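Local coordinates for protein putative ABC transporter (Thermobispora bispora, PDB 4PE6) that probably serves as the solute-binding component of an ABC transporter, in a sugar-binding family, and holds a trihydroxybutanoic acid in its pocket, at residues A[258-263]-A[309-314]; A[284-289]-A[316-321]. All coordinates share one frame; numbering follows the deposited sequence.

Contact 1 (A[258-263]-A[309-314]); sequences MSDPAQ and AAWPWT. With LTH ((2R,3S)-2,3,4-trihydroxybutanoic acid), chain C.
Asp260 shares its carboxylate between two tryptophans of 309-314, one met through its backbone and the other through its ring. It opens a type I beta turn, ending at Gln263, in the loop between strand 255-258 and helix 263-275; this loop meets the one leading into helix 315-327. With CG anti to the backbone N (chi1 178°), the carboxylate is carried to 309-314. OD1 takes the backbone N of Trp311 at 2.9 Å, from well above the carboxylate plane, and receives a weak bond from Ala262 N. OD2 accepts from Trp313 NE1 at 2.8 Å; the bond is nearly straight (169°), and OD2 lies at the indole edge, in the ring plane, though carboxylate and indole are turned 45° apart. The Trp311 ring presents its CD1 edge to the same OD2, while its NE1 bonds to Ile288 O. Ala262 CB packs 4.0 Å from Ala310 CB. A water bridges Ser259 O and Ala309 O, and Ser259 OG donates to O4 of the bound ligand at 2.6 Å. In place of Asp260, an asparagine has no negative charge and only one side-chain acceptor, and would probably leave either Trp311 N or Trp313 NE1 without its mate. Two good N-H bonds and a weak third converge on a buried carboxylate, which probably helps stabilise its anionic form.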
loop_
_atom_site.group_PDB
_atom_site.type_symbol
_atom_site.label_atom_id
_atom_site.label_comp_id
_atom_site.label_asym_id
_atom_site.label_seq_id
_atom_site.Cartn_x
_atom_site.Cartn_y
_atom_site.Cartn_z
HETATM N N MSE A 258 -7.252 0.783 -1.727
HETATM C CA MSE A 258 -5.826 0.844 -1.406
HETATM C C MSE A 258 -5.130 -0.197 -2.234
HETATM O O MSE A 258 -5.765 -1.077 -2.833
HETATM C CB MSE A 258 -5.515 0.529 0.078
HETATM C CG MSE A 258 -6.169 1.495 1.035
HETATM SE SE MSE A 258 -5.431 1.365 2.858
HETATM C CE MSE A 258 -3.767 2.408 2.568
ATOM N N SER A 259 -3.815 -0.086 -2.296
ATOM C CA SER A 259 -2.955 -1.168 -2.742
ATOM C C SER A 259 -3.122 -2.410 -1.872
ATOM O O SER A 259 -3.719 -2.350 -0.767
ATOM C CB SER A 259 -1.497 -0.712 -2.724
ATOM O OG SER A 259 -1.120 -0.316 -1.405
ATOM N N ASP A 260 -2.545 -3.503 -2.357
ATOM C CA ASP A 260 -2.613 -4.825 -1.729
ATOM C C ASP A 260 -1.443 -5.051 -0.799
ATOM O O ASP A 260 -0.303 -5.127 -1.253
ATOM C CB ASP A 260 -2.606 -5.893 -2.834
ATOM C CG ASP A 260 -2.613 -7.322 -2.309
ATOM O OD1 ASP A 260 -3.068 -7.599 -1.172
ATOM O OD2 ASP A 260 -2.171 -8.197 -3.073
ATOM N N PRO A 261 -1.705 -5.153 0.523
ATOM C CA PRO A 261 -0.615 -5.445 1.449
ATOM C C PRO A 261 0.084 -6.764 1.148
ATOM O O PRO A 261 1.268 -6.900 1.442
ATOM C CB PRO A 261 -1.305 -5.512 2.827
ATOM C CG PRO A 261 -2.571 -4.762 2.658
ATOM C CD PRO A 261 -2.985 -4.969 1.223
ATOM N N ALA A 262 -0.641 -7.719 0.565
ATOM C CA ALA A 262 -0.092 -8.997 0.219
ATOM C C ALA A 262 0.789 -8.997 -1.030
ATOM O O ALA A 262 1.165 -10.041 -1.518
ATOM C CB ALA A 262 -1.206 -10.048 0.122
ATOM N N GLN A 263 1.163 -7.826 -1.537
ATOM C CA GLN A 263 2.311 -7.776 -2.418
ATOM C C GLN A 263 3.535 -8.440 -1.795
ATOM O O GLN A 263 4.360 -8.982 -2.516
ATOM C CB GLN A 263 2.664 -6.364 -2.789
ATOM C CG GLN A 263 1.734 -5.730 -3.802
ATOM C CD GLN A 263 2.045 -4.263 -3.950
ATOM O OE1 GLN A 263 2.810 -3.883 -4.825
ATOM N NE2 GLN A 263 1.461 -3.421 -3.071
ATOM N N ALA A 309 -7.654 -5.343 4.024
ATOM C CA ALA A 309 -7.994 -6.252 2.943
ATOM C C ALA A 309 -6.741 -6.525 2.118
ATOM O O ALA A 309 -5.960 -5.595 1.807
ATOM C CB ALA A 309 -9.094 -5.664 2.068
ATOM N N ALA A 310 -6.563 -7.794 1.778
ATOM C CA ALA A 310 -5.358 -8.304 1.125
ATOM C C ALA A 310 -5.722 -9.489 0.243
ATOM O O ALA A 310 -6.590 -10.263 0.609
ATOM C CB ALA A 310 -4.344 -8.715 2.183
ATOM N N TRP A 311 -5.096 -9.632 -0.930
ATOM C CA TRP A 311 -5.422 -10.771 -1.778
ATOM C C TRP A 311 -4.668 -12.015 -1.269
ATOM O O TRP A 311 -3.490 -11.926 -0.897
ATOM C CB TRP A 311 -5.102 -10.489 -3.247
ATOM C CG TRP A 311 -5.854 -9.349 -3.853
ATOM C CD1 TRP A 311 -5.313 -8.251 -4.465
ATOM C CD2 TRP A 311 -7.269 -9.192 -3.937
ATOM N NE1 TRP A 311 -6.311 -7.425 -4.941
ATOM C CE2 TRP A 311 -7.520 -7.973 -4.615
ATOM C CE3 TRP A 311 -8.360 -9.963 -3.506
ATOM C CZ2 TRP A 311 -8.809 -7.501 -4.853
ATOM C CZ3 TRP A 311 -9.636 -9.496 -3.759
ATOM C CH2 TRP A 311 -9.849 -8.275 -4.428
ATOM N N PRO A 312 -5.347 -13.169 -1.199
ATOM C CA PRO A 312 -4.681 -14.366 -0.686
ATOM C C PRO A 312 -3.857 -15.079 -1.762
ATOM O O PRO A 312 -4.319 -16.052 -2.376
ATOM C CB PRO A 312 -5.858 -15.231 -0.197
ATOM C CG PRO A 312 -6.973 -14.868 -1.128
ATOM C CD PRO A 312 -6.779 -13.412 -1.477
ATOM N N TRP A 313 -2.641 -14.603 -1.994
ATOM C CA TRP A 313 -1.785 -15.216 -3.004
ATOM C C TRP A 313 -1.262 -16.567 -2.547
ATOM O O TRP A 313 -0.664 -16.688 -1.481
ATOM C CB TRP A 313 -0.611 -14.292 -3.371
ATOM C CG TRP A 313 -1.069 -12.997 -3.860
ATOM C CD1 TRP A 313 -1.038 -11.823 -3.180
ATOM C CD2 TRP A 313 -1.661 -12.717 -5.131
ATOM N NE1 TRP A 313 -1.582 -10.827 -3.940
ATOM C CE2 TRP A 313 -1.975 -11.349 -5.146
ATOM C CE3 TRP A 313 -1.961 -13.496 -6.260
ATOM C CZ2 TRP A 313 -2.562 -10.725 -6.241
ATOM C CZ3 TRP A 313 -2.562 -12.879 -7.355
ATOM C CH2 TRP A 313 -2.849 -11.503 -7.341
ATOM N N THR A 314 -1.558 -17.587 -3.334
ATOM C CA THR A 314 -0.894 -18.865 -3.239
ATOM C C THR A 314 0.194 -18.830 -4.300
ATOM O O THR A 314 0.197 -17.976 -5.186
ATOM C CB THR A 314 -1.852 -20.028 -3.525
ATOM O OG1 THR A 314 -2.446 -19.860 -4.823
ATOM C CG2 THR A 314 -2.958 -20.100 -2.456
HETATM O O1 LTH C . -0.133 2.511 2.540
HETATM C C1 LTH C . 1.109 2.205 2.408
HETATM O O LTH C . 1.969 2.218 3.315
HETATM C C2 LTH C . 1.589 1.682 1.032
HETATM O O2 LTH C . 3.018 1.436 1.038
HETATM C C3 LTH C . 1.303 2.669 -0.080
HETATM O O3 LTH C . 1.948 3.910 0.197
HETATM C C4 LTH C . 1.866 2.109 -1.400
HETATM O O4 LTH C . 1.100 0.910 -1.687
HETATM O O HOH W 1 -6.059 -2.956 0.908
#

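Contact 2 (A[284-289]-A[316-321])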
loop_
_atom_site.group_PDB
_atom_site.type_symbol
_atom_site.label_atom_id
_atom_site.label_comp_id
_atom_site.label_asym_id
_atom_site.label_seq_id
_atom_site.Cartn_x
_atom_site.Cartn_y
_atom_site.Cartn_z
HETATM N N MSE A 284 6.359 -6.252 -12.894
HETATM C CA MSE A 284 5.085 -6.954 -12.766
HETATM C C MSE A 284 4.092 -6.074 -12.048
HETATM O O MSE A 284 4.337 -5.614 -10.926
HETATM C CB MSE A 284 5.261 -8.265 -11.997
HETATM C CG MSE A 284 6.260 -9.238 -12.604
HETATM SE SE MSE A 284 6.621 -10.757 -11.388
HETATM C CE MSE A 284 8.273 -9.895 -10.750
ATOM N N THR A 285 2.958 -5.829 -12.679
ATOM C CA THR A 285 1.862 -5.125 -12.017
ATOM C C THR A 285 0.799 -6.087 -11.510
ATOM O O THR A 285 0.144 -6.796 -12.276
ATOM C CB THR A 285 1.252 -4.043 -12.922
ATOM O OG1 THR A 285 2.247 -3.042 -13.166
ATOM C CG2 THR A 285 0.085 -3.381 -12.250
ATOM N N PHE A 286 0.646 -6.110 -10.192
ATOM C CA PHE A 286 -0.389 -6.881 -9.534
ATOM C C PHE A 286 -1.563 -5.945 -9.146
ATOM O O PHE A 286 -1.422 -4.712 -9.194
ATOM C CB PHE A 286 0.195 -7.587 -8.293
ATOM C CG PHE A 286 0.813 -8.930 -8.588
ATOM C CD1 PHE A 286 1.840 -9.055 -9.502
ATOM C CD2 PHE A 286 0.362 -10.071 -7.938
ATOM C CE1 PHE A 286 2.409 -10.289 -9.786
ATOM C CE2 PHE A 286 0.926 -11.312 -8.211
ATOM C CZ PHE A 286 1.943 -11.429 -9.148
ATOM N N PRO A 287 -2.716 -6.518 -8.769
ATOM C CA PRO A 287 -3.925 -5.725 -8.581
ATOM C C PRO A 287 -4.070 -5.069 -7.223
ATOM O O PRO A 287 -3.780 -5.676 -6.185
ATOM C CB PRO A 287 -5.055 -6.751 -8.763
ATOM C CG PRO A 287 -4.438 -8.044 -8.321
ATOM C CD PRO A 287 -3.020 -7.964 -8.815
ATOM N N ILE A 288 -4.595 -3.848 -7.249
ATOM C CA ILE A 288 -4.991 -3.143 -6.029
ATOM C C ILE A 288 -6.259 -3.790 -5.423
ATOM O O ILE A 288 -6.792 -4.760 -5.972
ATOM C CB ILE A 288 -5.265 -1.656 -6.323
ATOM C CG1 ILE A 288 -6.394 -1.510 -7.359
ATOM C CG2 ILE A 288 -3.991 -0.937 -6.782
ATOM C CD1 ILE A 288 -6.900 -0.084 -7.513
ATOM N N VAL A 289 -6.717 -3.247 -4.289
ATOM C CA VAL A 289 -7.926 -3.705 -3.593
ATOM C C VAL A 289 -8.940 -2.561 -3.579
ATOM O O VAL A 289 -8.889 -1.659 -2.730
ATOM C CB VAL A 289 -7.647 -4.166 -2.136
ATOM C CG1 VAL A 289 -8.903 -4.766 -1.526
ATOM C CG2 VAL A 289 -6.501 -5.174 -2.094
ATOM N N GLU A 316 0.386 -20.865 -6.655
ATOM C CA GLU A 316 -0.337 -21.089 -7.906
ATOM C C GLU A 316 -1.037 -19.824 -8.448
ATOM O O GLU A 316 -0.948 -19.519 -9.646
ATOM C CB GLU A 316 -1.350 -22.250 -7.746
ATOM C CG GLU A 316 -1.570 -23.034 -9.031
ATOM C CD GLU A 316 -0.260 -23.440 -9.703
ATOM O OE1 GLU A 316 0.531 -24.190 -9.081
ATOM O OE2 GLU A 316 -0.005 -22.992 -10.849
ATOM N N LEU A 317 -1.713 -19.076 -7.572
ATOM C CA LEU A 317 -2.350 -17.821 -8.005
ATOM C C LEU A 317 -1.303 -16.815 -8.458
ATOM O O LEU A 317 -1.507 -16.118 -9.443
ATOM C CB LEU A 317 -3.242 -17.212 -6.912
ATOM C CG LEU A 317 -4.566 -17.949 -6.660
ATOM C CD1 LEU A 317 -5.290 -17.345 -5.460
ATOM C CD2 LEU A 317 -5.472 -17.935 -7.892
ATOM N N PHE A 318 -0.175 -16.765 -7.752
ATOM C CA PHE A 318 0.955 -15.942 -8.189
ATOM C C PHE A 318 1.363 -16.259 -9.631
ATOM O O PHE A 318 1.414 -15.371 -10.477
ATOM C CB PHE A 318 2.159 -16.115 -7.264
ATOM C CG PHE A 318 3.424 -15.552 -7.834
ATOM C CD1 PHE A 318 3.635 -14.194 -7.841
ATOM C CD2 PHE A 318 4.378 -16.384 -8.404
ATOM C CE1 PHE A 318 4.780 -13.654 -8.403
ATOM C CE2 PHE A 318 5.524 -15.854 -8.962
ATOM C CZ PHE A 318 5.733 -14.489 -8.951
ATOM N N ARG A 319 1.644 -17.536 -9.895
ATOM C CA ARG A 319 2.059 -17.982 -11.225
ATOM C C ARG A 319 1.029 -17.664 -12.304
ATOM O O ARG A 319 1.399 -17.255 -13.413
ATOM C CB ARG A 319 2.402 -19.478 -11.218
ATOM C CG ARG A 319 3.775 -19.757 -10.625
ATOM C CD ARG A 319 4.020 -21.244 -10.480
ATOM N NE ARG A 319 5.311 -21.524 -9.860
ATOM C CZ ARG A 319 5.718 -22.738 -9.513
ATOM N NH1 ARG A 319 4.940 -23.788 -9.715
ATOM N NH2 ARG A 319 6.916 -22.904 -8.962
ATOM N N GLN A 320 -0.252 -17.837 -11.978
ATOM C CA GLN A 320 -1.332 -17.458 -12.894
ATOM C C GLN A 320 -1.238 -15.999 -13.290
ATOM O O GLN A 320 -1.379 -15.662 -14.461
ATOM C CB GLN A 320 -2.707 -17.687 -12.267
ATOM C CG GLN A 320 -3.175 -19.128 -12.230
ATOM C CD GLN A 320 -4.540 -19.246 -11.565
ATOM O OE1 GLN A 320 -5.390 -18.349 -11.690
ATOM N NE2 GLN A 320 -4.757 -20.343 -10.842
ATOM N N GLN A 321 -1.044 -15.126 -12.304
ATOM C CA GLN A 321 -0.950 -13.687 -12.576
ATOM C C GLN A 321 0.273 -13.363 -13.415
ATOM O O GLN A 321 0.194 -12.526 -14.312
ATOM C CB GLN A 321 -0.932 -12.856 -11.279
ATOM C CG GLN A 321 -0.660 -11.362 -11.483
ATOM C CD GLN A 321 -1.852 -10.574 -12.012
ATOM O OE1 GLN A 321 -2.997 -11.014 -11.920
ATOM N NE2 GLN A 321 -1.583 -9.382 -12.551
#
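Strand 283-290 belongs to the central sheet of this periplasmic-binding-protein fold, and the C-terminal helix 315-327 packs against it through one phenylalanine and one glutamine. Gln321 leaves the helix with CG anti to its backbone N and lays that methylene over the middle of the Phe286 ring. Gln321 CG stands 3.5 Å from the centroid of the Phe286 ring, almost on the ring normal, a CH-pi contact. The chain then bends at chi2 and carries the amide past the ring toward the strand backbone, where NE2 gives a weak, bent bond (127°) to Thr285 O at 3.1 Å. The other end of the amide is engaged too, OE1 accepting from Val332 N, which helps fix the rotation of the group. Strand and helix segments run at 120° with their axes 10.5 Å apart, and side chains bridge the two layers of this alpha/beta fold. Phe318, one turn before Gln321, meets Phe286 rim to rim: Phe318 CD1 lies 3.5 Å from Phe286 CZ, the planes are 19° apart, and neither ring lies over the other. Phe318 also rests on Trp269, Ala270 and Asp273 of helix 263-275, whereas Phe286 reaches Ala266 of that helix.

In the fold
The segments of the two contacts alternate along the chain, and their centres lie about 9 Å apart. They meet directly: Met258 O lies 2.8 Å from Val289 N in a probable hydrogen bond that pairs neighbouring strands, and Trp313 CZ2 comes within 3.4 Å of Phe286 CD2 in an edge-to-face pair, so the indole engaged in contact 1 also packs on the ring at the centre of contact 2. Contact 1 reaches the ligand pocket through Met258 and Ser259; contact 2 stands further back, the nearest atoms of the Phe286 side chain and the ligand about 11 Å apart. Asp113, Asn30 and Arg33 supply further hydrogen bonds to that ligand, and Asp113 also accepts from Gln263.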